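Local coordinates for protein 1d10 (Caenorhabditis elegans, PDB 1T9F) that is of unknown function but, as an MIR-domain beta-trefoil related to SDF2 and made with a signal peptide, may act in the secretory pathway, at residues P94-H99 against Q157-G162; L86-F91 against Q100-F105; G140-L145 against D164-G169; F15-D20 against S170-A175; H25-K30 against R152-Q157. All blocks are in the same frame, centred on the assembly; numbering follows the deposited sequence.

Contact 1: residues P94-H99 against Q157-G162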
# COMPACT_ATOMS: atom_id res chain seq x y z
N PRO A 94 -4.23 13.17 -7.14
CA PRO A 94 -4.77 14.44 -6.66
C PRO A 94 -3.88 15.68 -6.83
O PRO A 94 -4.37 16.73 -7.21
CB PRO A 94 -5.08 14.15 -5.19
CG PRO A 94 -4.03 13.14 -4.83
CD PRO A 94 -4.05 12.22 -6.03
N LEU A 95 -2.59 15.55 -6.53
CA LEU A 95 -1.68 16.69 -6.66
C LEU A 95 -0.66 16.51 -7.77
O LEU A 95 -0.06 17.48 -8.23
CB LEU A 95 -0.94 16.94 -5.34
CG LEU A 95 -1.78 17.21 -4.09
CD1 LEU A 95 -0.86 17.36 -2.89
CD2 LEU A 95 -2.62 18.46 -4.28
N SER A 96 -0.46 15.27 -8.20
CA SER A 96 0.48 14.99 -9.28
C SER A 96 -0.26 14.50 -10.51
O SER A 96 -0.51 13.31 -10.68
CB SER A 96 1.51 13.96 -8.83
OG SER A 96 2.31 14.48 -7.79
N LYS A 97 -0.61 15.45 -11.38
CA LYS A 97 -1.34 15.17 -12.61
C LYS A 97 -0.73 14.08 -13.48
O LYS A 97 -1.45 13.32 -14.14
CB LYS A 97 -1.46 16.46 -13.43
CG LYS A 97 -2.28 17.56 -12.76
CD LYS A 97 -3.76 17.23 -12.75
CE LYS A 97 -4.59 18.44 -12.33
NZ LYS A 97 -6.06 18.22 -12.53
N GLN A 98 0.60 14.00 -13.50
CA GLN A 98 1.29 13.01 -14.32
C GLN A 98 1.21 11.59 -13.76
O GLN A 98 1.59 10.63 -14.43
CB GLN A 98 2.76 13.37 -14.49
CG GLN A 98 3.20 14.70 -13.88
CD GLN A 98 3.22 14.69 -12.36
OE1 GLN A 98 2.19 14.80 -11.71
NE2 GLN A 98 4.42 14.55 -11.79
N HIS A 99 0.71 11.46 -12.54
CA HIS A 99 0.62 10.15 -11.93
C HIS A 99 -0.78 9.63 -11.72
O HIS A 99 -1.77 10.37 -11.79
CB HIS A 99 1.40 10.14 -10.61
CG HIS A 99 2.88 10.29 -10.79
ND1 HIS A 99 3.59 9.60 -11.75
CD2 HIS A 99 3.79 11.05 -10.12
CE1 HIS A 99 4.86 9.92 -11.67
NE2 HIS A 99 5.01 10.80 -10.69
N GLN A 157 1.08 15.52 5.28
CA GLN A 157 1.02 14.12 4.85
C GLN A 157 1.47 14.01 3.40
O GLN A 157 1.13 14.85 2.56
CB GLN A 157 -0.41 13.59 5.05
CG GLN A 157 -0.81 13.54 6.52
CD GLN A 157 -2.16 12.89 6.76
OE1 GLN A 157 -2.54 11.96 6.05
NE2 GLN A 157 -2.87 13.36 7.78
N ARG A 158 2.24 12.97 3.09
CA ARG A 158 2.76 12.79 1.74
C ARG A 158 1.78 12.15 0.76
O ARG A 158 1.01 11.25 1.12
CB ARG A 158 4.05 11.96 1.77
CG ARG A 158 5.22 12.63 2.48
CD ARG A 158 5.08 12.56 3.99
NE ARG A 158 6.36 12.74 4.68
CZ ARG A 158 6.92 13.92 4.94
NH1 ARG A 158 6.32 15.04 4.58
NH2 ARG A 158 8.09 13.98 5.57
N GLU A 159 1.81 12.63 -0.49
CA GLU A 159 0.93 12.10 -1.52
C GLU A 159 1.45 10.74 -1.97
O GLU A 159 2.65 10.57 -2.23
CB GLU A 159 0.87 13.04 -2.74
CG GLU A 159 0.07 12.48 -3.91
CD GLU A 159 0.20 13.31 -5.19
OE1 GLU A 159 1.30 13.84 -5.45
OE2 GLU A 159 -0.80 13.42 -5.93
N VAL A 160 0.55 9.77 -2.04
CA VAL A 160 0.86 8.41 -2.48
C VAL A 160 0.21 8.25 -3.86
O VAL A 160 -0.98 8.56 -4.04
CB VAL A 160 0.27 7.37 -1.51
CG1 VAL A 160 0.46 5.96 -2.08
CG2 VAL A 160 0.94 7.47 -0.14
N VAL A 161 0.97 7.77 -4.83
CA VAL A 161 0.44 7.62 -6.18
C VAL A 161 1.00 6.39 -6.90
O VAL A 161 1.81 5.65 -6.35
CB VAL A 161 0.75 8.84 -7.06
CG1 VAL A 161 0.27 10.12 -6.40
CG2 VAL A 161 2.25 8.90 -7.34
N GLY A 162 0.55 6.22 -8.14
CA GLY A 162 1.00 5.11 -8.95
C GLY A 162 1.87 5.66 -10.06
O GLY A 162 1.41 6.45 -10.88
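Glu159 plugs its carboxylate into the loop made by Leu95 and Ser96, and the polar part of the contact gathers there. With CG anti to the backbone N (chi1 175°) and the chain extended beyond it, the acid reaches straight out from strand 158-163. OE2 takes two backbone protons: Leu95 N, at 2.8 Å, approaches it from above the carboxylate plane, whereas Ser96 N, at 2.9 Å, meets the syn lone pair of OE2. The hydroxyl Ser96 OG donates to Glu159 OE1 at 2.6 Å, slightly out of plane on the syn side. Three donors therefore fix both the position and the rotation of this buried group, and would probably favour its charged form.

Van der Waals contacts flank the acid. Pro94 CG comes to 3.4 Å from Glu159 OE2, facing the oncoming side chain. Beyond the turn Ser96-His99, His99 crosses Val161 at about a right angle, its CB 3.6 Å from Val161 CG2, and the same His99 CB lies 3.7 Å from Gly162 O.

The loop joining strands 85-89 and 100-105 is thus pinned to strand 158-163. On the flank of that strand, 142-146 adds Ser146, whose hydroxyl also bonds Glu159 OE1.

Contact 2: residues L86-F91 against Q100-F105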
# COMPACT_ATOMS: atom_id res chain seq x y z
N LEU A 86 -6.31 -1.19 -0.42
CA LEU A 86 -5.43 -0.33 -1.20
C LEU A 86 -5.86 -0.57 -2.64
O LEU A 86 -5.84 -1.71 -3.13
CB LEU A 86 -3.98 -0.76 -1.01
CG LEU A 86 -2.95 0.20 -1.58
CD1 LEU A 86 -3.05 1.55 -0.84
CD2 LEU A 86 -1.56 -0.41 -1.43
N HIS A 87 -6.22 0.50 -3.33
CA HIS A 87 -6.76 0.38 -4.68
C HIS A 87 -6.14 1.34 -5.69
O HIS A 87 -5.65 2.41 -5.33
CB HIS A 87 -8.26 0.67 -4.60
CG HIS A 87 -9.03 0.33 -5.83
ND1 HIS A 87 -9.61 -0.91 -6.03
CD2 HIS A 87 -9.39 1.09 -6.90
CE1 HIS A 87 -10.29 -0.90 -7.16
NE2 HIS A 87 -10.18 0.30 -7.71
N SER A 88 -6.15 0.93 -6.95
CA SER A 88 -5.66 1.80 -8.01
C SER A 88 -6.53 1.63 -9.24
O SER A 88 -7.30 0.68 -9.36
CB SER A 88 -4.20 1.55 -8.34
OG SER A 88 -3.66 2.75 -8.87
N HIS A 89 -6.38 2.56 -10.17
CA HIS A 89 -7.20 2.56 -11.37
C HIS A 89 -6.77 3.68 -12.29
O HIS A 89 -5.78 4.36 -12.03
CB HIS A 89 -8.66 2.74 -10.96
CG HIS A 89 -8.84 3.67 -9.80
ND1 HIS A 89 -10.01 3.73 -9.07
CD2 HIS A 89 -8.00 4.57 -9.24
CE1 HIS A 89 -9.88 4.63 -8.11
NE2 HIS A 89 -8.67 5.16 -8.19
N HIS A 90 -7.52 3.87 -13.38
CA HIS A 90 -7.19 4.90 -14.35
C HIS A 90 -7.69 6.31 -14.05
O HIS A 90 -8.39 6.92 -14.86
CB HIS A 90 -7.66 4.49 -15.74
CG HIS A 90 -6.75 3.51 -16.42
ND1 HIS A 90 -5.40 3.73 -16.57
CD2 HIS A 90 -7.00 2.32 -17.01
CE1 HIS A 90 -4.86 2.72 -17.22
NE2 HIS A 90 -5.81 1.85 -17.50
N PHE A 91 -7.35 6.83 -12.87
CA PHE A 91 -7.73 8.18 -12.51
C PHE A 91 -6.42 8.91 -12.26
O PHE A 91 -5.40 8.28 -11.98
CB PHE A 91 -8.61 8.22 -11.26
CG PHE A 91 -10.00 7.66 -11.47
CD1 PHE A 91 -10.26 6.32 -11.28
CD2 PHE A 91 -11.04 8.50 -11.88
CE1 PHE A 91 -11.55 5.80 -11.48
CE2 PHE A 91 -12.32 7.99 -12.09
CZ PHE A 91 -12.58 6.64 -11.89
N GLN A 100 -0.85 8.33 -11.46
CA GLN A 100 -2.09 7.61 -11.25
C GLN A 100 -2.51 7.68 -9.79
O GLN A 100 -1.67 7.67 -8.89
CB GLN A 100 -1.87 6.17 -11.69
CG GLN A 100 -3.07 5.26 -11.65
CD GLN A 100 -2.74 3.91 -12.25
OE1 GLN A 100 -2.54 3.79 -13.47
NE2 GLN A 100 -2.64 2.89 -11.41
N GLU A 101 -3.82 7.77 -9.56
CA GLU A 101 -4.38 7.86 -8.22
C GLU A 101 -4.32 6.53 -7.48
O GLU A 101 -4.47 5.46 -8.07
CB GLU A 101 -5.85 8.31 -8.29
CG GLU A 101 -6.49 8.64 -6.95
CD GLU A 101 -8.02 8.65 -7.02
OE1 GLU A 101 -8.63 7.56 -6.88
OE2 GLU A 101 -8.61 9.73 -7.21
N VAL A 102 -4.10 6.61 -6.17
CA VAL A 102 -4.07 5.43 -5.32
C VAL A 102 -5.09 5.73 -4.22
O VAL A 102 -5.01 6.77 -3.58
CB VAL A 102 -2.68 5.19 -4.72
CG1 VAL A 102 -2.75 4.10 -3.65
CG2 VAL A 102 -1.71 4.75 -5.82
N SER A 103 -6.04 4.84 -4.02
CA SER A 103 -7.09 5.08 -3.03
C SER A 103 -7.33 3.88 -2.13
O SER A 103 -6.70 2.83 -2.29
CB SER A 103 -8.38 5.43 -3.76
OG SER A 103 -8.77 4.37 -4.63
N ALA A 104 -8.22 4.06 -1.17
CA ALA A 104 -8.62 3.00 -0.25
C ALA A 104 -10.07 2.76 -0.69
O ALA A 104 -10.93 3.63 -0.51
CB ALA A 104 -8.57 3.49 1.18
N PHE A 105 -10.32 1.60 -1.27
CA PHE A 105 -11.64 1.30 -1.81
C PHE A 105 -12.41 0.11 -1.26
O PHE A 105 -11.86 -0.81 -0.67
CB PHE A 105 -11.52 1.18 -3.34
CG PHE A 105 -12.68 0.49 -4.01
CD1 PHE A 105 -12.67 -0.89 -4.21
CD2 PHE A 105 -13.81 1.22 -4.39
CE1 PHE A 105 -13.76 -1.54 -4.80
CE2 PHE A 105 -14.90 0.58 -4.98
CZ PHE A 105 -14.88 -0.80 -5.18
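The two arms of a beta hairpin meet here, His87 pairing with Ser103 and Leu86 with Ala104 in the hairpin cap of the MIR beta-trefoil. His87 and Ser103 form the hydrogen-bonded pair: His87 N donates to Ser103 O at 2.6 Å and Ser103 N to His87 O at 2.8 Å. The strands diverge from strict antiparallel, their directions 138° apart. On the face of Leu86 and Val102, Leu86 CD1 rests on Val102 CG1 at 3.8 Å.

The opposite face carries the rings. Phe105 CB sits over one face of the His87 imidazole, 4.0 Å from its centroid, while the two side chains run side by side, their ring planes oblique at 43°; His87 ND1 itself bonds Asp115. His89 has Phe91 CD1 over the centre of one ring face and His87 CD2 over the other. Its NE2 donates to Glu101 OE1 at 2.7 Å, approaching from above the carboxylate plane; Ser35 is a second partner of that oxygen.

Gln100 CG stands anti to the backbone N (chi1 -176°), and the extended chain carries the amide back to strand 85-89. NE2 donates to Ser88 OG at 2.7 Å, with the hydroxyl in the amide plane, and also bonds Thr139 OG1; Ser88 OG in turn donates to Glu101 O. A leucine in place of Gln100 would probably leave Ser88 OG without its donor and Thr139 without its amide mate. Past the corner, Glu101 N returns to Phe91 O at 2.9 Å.

Strand 100-105 also pairs with 38-43 and 158-163, while Leu143 of strand 142-146 covers Leu86 and Val102.

Contact 3: residues G140-L145 against D164-G169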
# COMPACT_ATOMS: atom_id res chain seq x y z
N GLY A 140 -0.07 -1.92 -13.57
CA GLY A 140 1.38 -2.02 -13.62
C GLY A 140 2.11 -0.89 -12.91
O GLY A 140 3.34 -0.88 -12.85
N SER A 141 1.35 0.07 -12.38
CA SER A 141 1.95 1.21 -11.69
C SER A 141 2.51 0.80 -10.34
O SER A 141 1.95 -0.05 -9.65
CB SER A 141 0.91 2.31 -11.49
OG SER A 141 0.28 2.64 -12.71
N TYR A 142 3.64 1.41 -9.98
CA TYR A 142 4.29 1.13 -8.72
C TYR A 142 3.74 2.05 -7.64
O TYR A 142 3.48 3.23 -7.88
CB TYR A 142 5.79 1.36 -8.86
CG TYR A 142 6.48 0.39 -9.79
CD1 TYR A 142 6.88 -0.87 -9.33
CD2 TYR A 142 6.74 0.72 -11.12
CE1 TYR A 142 7.52 -1.77 -10.18
CE2 TYR A 142 7.38 -0.18 -11.98
CZ TYR A 142 7.76 -1.42 -11.50
OH TYR A 142 8.39 -2.32 -12.34
N LEU A 143 3.54 1.51 -6.44
CA LEU A 143 3.05 2.31 -5.33
C LEU A 143 4.23 3.21 -4.99
O LEU A 143 5.31 2.70 -4.69
CB LEU A 143 2.71 1.40 -4.14
CG LEU A 143 2.22 2.10 -2.86
CD1 LEU A 143 0.85 2.71 -3.11
CD2 LEU A 143 2.15 1.08 -1.73
N SER A 144 4.04 4.52 -5.04
CA SER A 144 5.15 5.43 -4.76
C SER A 144 4.74 6.75 -4.15
O SER A 144 3.61 7.21 -4.33
CB SER A 144 5.91 5.76 -6.06
OG SER A 144 6.22 4.60 -6.81
N LEU A 145 5.66 7.36 -3.41
CA LEU A 145 5.41 8.68 -2.85
C LEU A 145 5.76 9.60 -4.01
O LEU A 145 6.84 9.48 -4.61
CB LEU A 145 6.33 8.95 -1.65
CG LEU A 145 6.11 8.09 -0.41
CD1 LEU A 145 6.96 8.62 0.74
CD2 LEU A 145 4.64 8.10 -0.03
N ASP A 164 4.40 5.09 -13.42
CA ASP A 164 4.66 4.14 -14.50
C ASP A 164 6.03 3.50 -14.29
O ASP A 164 6.22 2.33 -14.59
CB ASP A 164 4.63 4.84 -15.86
CG ASP A 164 3.23 5.27 -16.26
OD1 ASP A 164 2.29 4.44 -16.16
OD2 ASP A 164 3.06 6.43 -16.69
N SER A 165 6.97 4.26 -13.75
CA SER A 165 8.30 3.71 -13.53
C SER A 165 8.71 3.76 -12.06
O SER A 165 8.10 4.45 -11.25
CB SER A 165 9.33 4.48 -14.37
OG SER A 165 9.03 4.38 -15.75
N ILE A 166 9.75 3.00 -11.73
CA ILE A 166 10.26 2.95 -10.37
C ILE A 166 10.98 4.25 -10.06
O ILE A 166 11.82 4.71 -10.84
CB ILE A 166 11.24 1.77 -10.20
CG1 ILE A 166 10.49 0.45 -10.43
CG2 ILE A 166 11.86 1.80 -8.82
CD1 ILE A 166 11.37 -0.79 -10.34
N THR A 167 10.65 4.86 -8.93
CA THR A 167 11.28 6.11 -8.54
C THR A 167 11.94 6.01 -7.17
O THR A 167 12.01 4.93 -6.58
CB THR A 167 10.25 7.27 -8.51
OG1 THR A 167 9.28 7.03 -7.49
CG2 THR A 167 9.54 7.38 -9.86
N GLY A 168 12.44 7.14 -6.68
CA GLY A 168 13.08 7.17 -5.38
C GLY A 168 12.06 7.09 -4.26
O GLY A 168 12.41 7.12 -3.08
N GLY A 169 10.78 7.01 -4.63
CA GLY A 169 9.73 6.91 -3.63
C GLY A 169 9.02 5.57 -3.71
O GLY A 169 8.02 5.35 -3.02
O HOH W 1 4.93 0.04 -15.03
O HOH W 2 7.62 9.09 -7.42
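Ile166 lays its CG1 methylene over the centre of the Tyr142 ring, 3.5 Å from the centroid and 14° off the ring normal, a close CH-pi contact. CD1 continues the chain toward the phenol end, 3.8 Å from Tyr142 CZ. The ring edge meets Asp164 O, and Gly140 O lies beyond its opposite face. Tyr142 CG stands anti to the carbonyl carbon (chi1 -67°), which swings the ring across the loop 164-169. A serine at Tyr142 would probably strip Ile166 of the flat surface it rests on and open a gap between loop and strand.

At the other end the backbones join. Leu145 N donates to Gly169 O at 3.1 Å, the donor standing above the carbonyl plane, and Ser144 CA touches the same oxygen. Gly169 fits closely: a CB there would lie 2.5 Å from Leu145 O.

One water donates to both Gly140 O and Asp164 O; another donates to Leu145 O and hydrogen-bonds to Thr167 OG1 at 2.6 Å. Thr167 is held in turn by an ST turn, Gly169 N donating to its OG1 at 3.2 Å. Further out, Ser170 OG bonds both Ser144 OG and Thr167 N, so it sets the loop against the strand, and Asn17 ND2 is a second donor to Gly169 O.

A malonate ion, probably from the crystallisation liquor, lies about 4 Å from the Ile166 side chain. The loop before strand 172-175 thus folds back on strand 142-146, joining hairpin cap to barrel within one MIR repeat of the trefoil.

Contact 4: residues F15-D20 against S170-A175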
# COMPACT_ATOMS: atom_id res chain seq x y z
N PHE A 15 3.62 -0.17 6.69
CA PHE A 15 4.46 -0.08 5.50
C PHE A 15 5.19 1.25 5.57
O PHE A 15 4.58 2.31 5.44
CB PHE A 15 3.62 -0.16 4.22
CG PHE A 15 3.06 -1.54 3.96
CD1 PHE A 15 1.96 -2.01 4.67
CD2 PHE A 15 3.66 -2.38 3.03
CE1 PHE A 15 1.48 -3.29 4.48
CE2 PHE A 15 3.19 -3.67 2.83
CZ PHE A 15 2.10 -4.13 3.55
N ILE A 16 6.50 1.20 5.77
CA ILE A 16 7.31 2.40 5.88
C ILE A 16 8.08 2.72 4.59
O ILE A 16 8.73 1.84 4.02
CB ILE A 16 8.33 2.26 7.03
CG1 ILE A 16 7.59 1.99 8.34
CG2 ILE A 16 9.20 3.52 7.14
CD1 ILE A 16 8.51 1.80 9.52
N ASN A 17 8.00 3.96 4.13
CA ASN A 17 8.73 4.30 2.92
C ASN A 17 10.21 4.40 3.25
O ASN A 17 10.63 5.21 4.08
CB ASN A 17 8.21 5.61 2.32
CG ASN A 17 8.80 5.89 0.96
OD1 ASN A 17 9.86 6.49 0.84
ND2 ASN A 17 8.11 5.44 -0.08
N ALA A 18 10.99 3.53 2.61
CA ALA A 18 12.43 3.45 2.83
C ALA A 18 13.22 4.76 2.86
O ALA A 18 13.99 5.01 3.79
CB ALA A 18 13.05 2.52 1.80
N ASN A 19 13.03 5.60 1.86
CA ASN A 19 13.77 6.84 1.78
C ASN A 19 13.20 8.04 2.56
O ASN A 19 13.95 8.94 2.96
CB ASN A 19 13.97 7.20 0.30
CG ASN A 19 14.81 6.15 -0.45
OD1 ASN A 19 14.85 6.13 -1.68
ND2 ASN A 19 15.51 5.30 0.31
N ASP A 20 11.89 8.05 2.80
CA ASP A 20 11.27 9.15 3.54
C ASP A 20 10.95 8.80 4.99
O ASP A 20 10.90 9.68 5.85
CB ASP A 20 9.98 9.59 2.83
CG ASP A 20 9.37 10.82 3.46
OD1 ASP A 20 10.14 11.78 3.71
OD2 ASP A 20 8.15 10.85 3.68
N SER A 170 9.54 4.66 -4.53
CA SER A 170 8.94 3.33 -4.73
C SER A 170 9.38 2.23 -3.77
O SER A 170 8.75 1.17 -3.70
CB SER A 170 9.20 2.86 -6.16
OG SER A 170 8.77 3.82 -7.11
N ALA A 171 10.45 2.46 -3.02
CA ALA A 171 10.94 1.44 -2.10
C ALA A 171 10.24 1.48 -0.74
O ALA A 171 10.16 2.53 -0.10
CB ALA A 171 12.44 1.59 -1.91
N TRP A 172 9.73 0.34 -0.31
CA TRP A 172 9.05 0.24 0.98
C TRP A 172 9.70 -0.82 1.86
O TRP A 172 10.42 -1.70 1.38
CB TRP A 172 7.57 -0.12 0.80
CG TRP A 172 6.81 0.89 -0.03
CD1 TRP A 172 6.70 0.92 -1.39
CD2 TRP A 172 6.08 2.02 0.47
NE1 TRP A 172 5.95 2.01 -1.78
CE2 TRP A 172 5.56 2.70 -0.66
CE3 TRP A 172 5.82 2.53 1.75
CZ2 TRP A 172 4.80 3.87 -0.54
CZ3 TRP A 172 5.06 3.69 1.87
CH2 TRP A 172 4.56 4.35 0.73
N LYS A 173 9.41 -0.72 3.15
CA LYS A 173 9.93 -1.63 4.16
C LYS A 173 8.79 -1.94 5.13
O LYS A 173 8.01 -1.05 5.49
CB LYS A 173 11.09 -0.96 4.90
CG LYS A 173 11.56 -1.70 6.12
CD LYS A 173 12.55 -0.84 6.92
CE LYS A 173 11.90 0.46 7.36
NZ LYS A 173 12.78 1.30 8.22
N VAL A 174 8.69 -3.19 5.56
CA VAL A 174 7.64 -3.61 6.48
C VAL A 174 8.11 -3.53 7.93
O VAL A 174 9.30 -3.61 8.22
CB VAL A 174 7.19 -5.06 6.18
CG1 VAL A 174 6.45 -5.65 7.36
CG2 VAL A 174 6.29 -5.07 4.95
N ALA A 175 7.16 -3.34 8.84
CA ALA A 175 7.46 -3.27 10.27
C ALA A 175 6.24 -3.74 11.05
O ALA A 175 5.09 -3.46 10.66
CB ALA A 175 7.83 -1.83 10.66
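Ile16 and Lys173 form the central hydrogen-bonded pair of two antiparallel strands whose directions differ by 142°, Ile16 N reaching Lys173 O at 2.7 Å and Lys173 N reaching Ile16 O at 2.8 Å. Two residues on, as strand 12-17 ends, Ala18 N adds a bond to Ala171 O at 3.0 Å.

The face of Phe15, Asn17, Trp172 and Val174 is buried. Asn17 lies over one face of the indole: its ND2 is 3.7 Å from Trp172 CZ2, and its CB also packs over the six-membered ring. With CG anti to the backbone N (chi1 -171°) the side chain is carried across the ring, and the amide plane stands 86° from the indole. ND2 bonds Gly169 O, while OD1 accepts Asp20 N on a lone pair at 3.2 Å, an Asx motif that shapes the bend after the strand. Trp172 NE1 donates to Leu143 O, tying the indole to strand 142-146. Farther along, Phe15 CE2 meets Val174 CG2 at 4.0 Å, the two side chains running side by side.

On the other face Ile16 CD1 packs on Ala175 CB at 3.9 Å, and the bent Lys173 chain lays CE alongside Ile16 CB.

Strands 12-17 and 172-175 are the first and last of the chain, and their pairing closes the six-stranded antiparallel barrel of the beta-trefoil.

Contact 5: residues H25-K30 against R152-Q157; sequences HSHDVK and RPIHGQ
His27 points its imidazole edge at Gln157 across a seam of the beta-trefoil, where the first MIR repeat faces the loop before strand 158-163 in the third. The close part is small. His27 CE1 lies 3.2 Å from Gln157 OE1, which sits near the ring plane, and 3.6 Å from Ile154 CG2, so one ring carbon touches both partners. Gln157 CG lies anti to the carbonyl carbon (chi1 -65°), and the extended chain beyond it takes the amide to His27. The two side chains approach from opposite directions with amide and ring planes 41° apart, while Ile154 crosses the imidazole at about a right angle. Each polar end has its main partner on strand 38-43: His27 NE2 bonds Ser39 OG, and Gln157 OE1 bonds Thr41 OG1. Through these bonds the strand fixes both groups. The ring is also steadied by its own segment, Val29 CB lying over one face and the edge of His25 meeting His27 ND1.

Away from that point the packing slackens. Val29 CG2 only grazes Ile154 CG2 at 4.2 Å, and His25 ND1 stays 4.0 Å from Gln157 OE1. The backbones stand well apart, the closest CA atoms, Val29 and Ile154, being 8.6 Å from each other. Toward solvent the loop carries Pro153, preceded by a cis peptide, and exposed His155.

A type II turn from Ile154 to Gln157 presents the two side chains together. Gly156 takes phi 90° in it, where a side chain would jam against the preceding carbonyl, and the turn is closed by Gln157 N donating to Ile154 O at 3.2 Å.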
# COMPACT_ATOMS: atom_id res chain seq x y z
N HIS A 25 -0.75 5.19 4.98
CA HIS A 25 -1.83 5.58 5.88
C HIS A 25 -3.15 5.87 5.17
O HIS A 25 -3.18 6.19 3.97
CB HIS A 25 -1.32 6.83 6.61
CG HIS A 25 -2.22 7.37 7.68
ND1 HIS A 25 -3.20 8.30 7.42
CD2 HIS A 25 -2.20 7.20 9.03
CE1 HIS A 25 -3.75 8.68 8.56
NE2 HIS A 25 -3.17 8.03 9.55
N SER A 26 -4.24 5.74 5.90
CA SER A 26 -5.54 6.09 5.35
C SER A 26 -6.41 6.65 6.46
O SER A 26 -6.02 6.62 7.63
CB SER A 26 -6.22 4.91 4.68
OG SER A 26 -7.24 5.40 3.82
N HIS A 27 -7.59 7.14 6.11
CA HIS A 27 -8.47 7.76 7.08
C HIS A 27 -9.79 8.08 6.41
O HIS A 27 -9.97 7.77 5.24
CB HIS A 27 -7.78 9.04 7.55
CG HIS A 27 -7.05 9.74 6.46
ND1 HIS A 27 -6.01 10.62 6.69
CD2 HIS A 27 -7.20 9.70 5.11
CE1 HIS A 27 -5.56 11.08 5.54
NE2 HIS A 27 -6.26 10.54 4.56
N ASP A 28 -10.71 8.71 7.14
CA ASP A 28 -12.02 9.03 6.59
C ASP A 28 -12.01 10.36 5.83
O ASP A 28 -12.90 11.19 6.01
CB ASP A 28 -13.07 9.09 7.71
CG ASP A 28 -14.48 8.89 7.19
OD1 ASP A 28 -14.80 9.41 6.10
OD2 ASP A 28 -15.28 8.22 7.88
N VAL A 29 -10.99 10.56 5.01
CA VAL A 29 -10.86 11.77 4.22
C VAL A 29 -10.86 11.33 2.76
O VAL A 29 -9.97 10.59 2.34
CB VAL A 29 -9.54 12.52 4.52
CG1 VAL A 29 -9.40 13.72 3.60
CG2 VAL A 29 -9.52 12.97 5.98
N LYS A 30 -11.84 11.79 2.00
CA LYS A 30 -11.95 11.42 0.59
C LYS A 30 -11.31 12.42 -0.36
O LYS A 30 -11.15 13.59 -0.03
CB LYS A 30 -13.43 11.23 0.21
CG LYS A 30 -14.14 10.17 1.05
CD LYS A 30 -15.41 9.67 0.40
CE LYS A 30 -16.00 8.50 1.18
NZ LYS A 30 -17.17 7.87 0.49
N ARG A 152 -3.85 21.40 4.69
CA ARG A 152 -4.99 21.05 5.53
C ARG A 152 -6.06 20.37 4.67
O ARG A 152 -6.11 20.60 3.46
CB ARG A 152 -5.58 22.30 6.18
CG ARG A 152 -6.47 23.12 5.25
CD ARG A 152 -5.75 23.52 3.98
NE ARG A 152 -4.54 24.30 4.25
CZ ARG A 152 -4.52 25.44 4.95
NH1 ARG A 152 -5.65 25.93 5.44
NH2 ARG A 152 -3.38 26.08 5.14
N PRO A 153 -6.92 19.54 5.27
CA PRO A 153 -7.01 19.17 6.68
C PRO A 153 -6.07 18.03 7.08
O PRO A 153 -6.21 17.45 8.15
CB PRO A 153 -8.47 18.75 6.82
CG PRO A 153 -8.70 18.05 5.52
CD PRO A 153 -8.06 18.99 4.52
N ILE A 154 -5.12 17.71 6.20
CA ILE A 154 -4.15 16.64 6.44
C ILE A 154 -2.76 17.18 6.15
O ILE A 154 -1.98 16.58 5.42
CB ILE A 154 -4.43 15.41 5.53
CG1 ILE A 154 -4.61 15.86 4.08
CG2 ILE A 154 -5.66 14.66 6.02
CD1 ILE A 154 -4.76 14.71 3.08
N HIS A 155 -2.46 18.34 6.74
CA HIS A 155 -1.18 19.01 6.54
C HIS A 155 0.09 18.22 6.82
O HIS A 155 0.26 17.64 7.89
CB HIS A 155 -1.16 20.30 7.38
CG HIS A 155 0.15 21.02 7.35
ND1 HIS A 155 1.23 20.62 8.10
CD2 HIS A 155 0.57 22.09 6.64
CE1 HIS A 155 2.26 21.41 7.86
NE2 HIS A 155 1.88 22.32 6.97
N GLY A 156 0.98 18.22 5.84
CA GLY A 156 2.25 17.53 5.99
C GLY A 156 2.25 16.08 5.55
O GLY A 156 3.31 15.46 5.48
N GLN A 157 1.08 15.52 5.28
CA GLN A 157 1.02 14.12 4.85
C GLN A 157 1.47 14.01 3.40
O GLN A 157 1.13 14.85 2.56
CB GLN A 157 -0.41 13.59 5.05
CG GLN A 157 -0.81 13.54 6.52
CD GLN A 157 -2.16 12.89 6.76
OE1 GLN A 157 -2.54 11.96 6.05
NE2 GLN A 157 -2.87 13.36 7.78

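How the contacts relate
Strand 158-163 ties much of the set together. In contact 1 its Gly162 N bonds Gln100 O of contact 2 at 2.8 Å, and its Val161 N bonds Ser144 O of contact 3 at 2.7 Å; contact 5 shares Gln157 with contact 1. Contacts 3 and 4 pack together through Leu145 CD1 and Asn17 CG, 3.3 Å apart, while Arg158 NE reaches Asp20 OD2 at 2.8 Å in a salt bridge between contacts 1 and 4. Contacts 2 and 4 stay separate, their centres about 19 Å apart on opposite sides of the chain's centre. His25-Ser26-His27 of contact 5 echoes His87-Ser88-His89 of contact 2, consistent with repeated MIR units. The malonate lies beside contact 3.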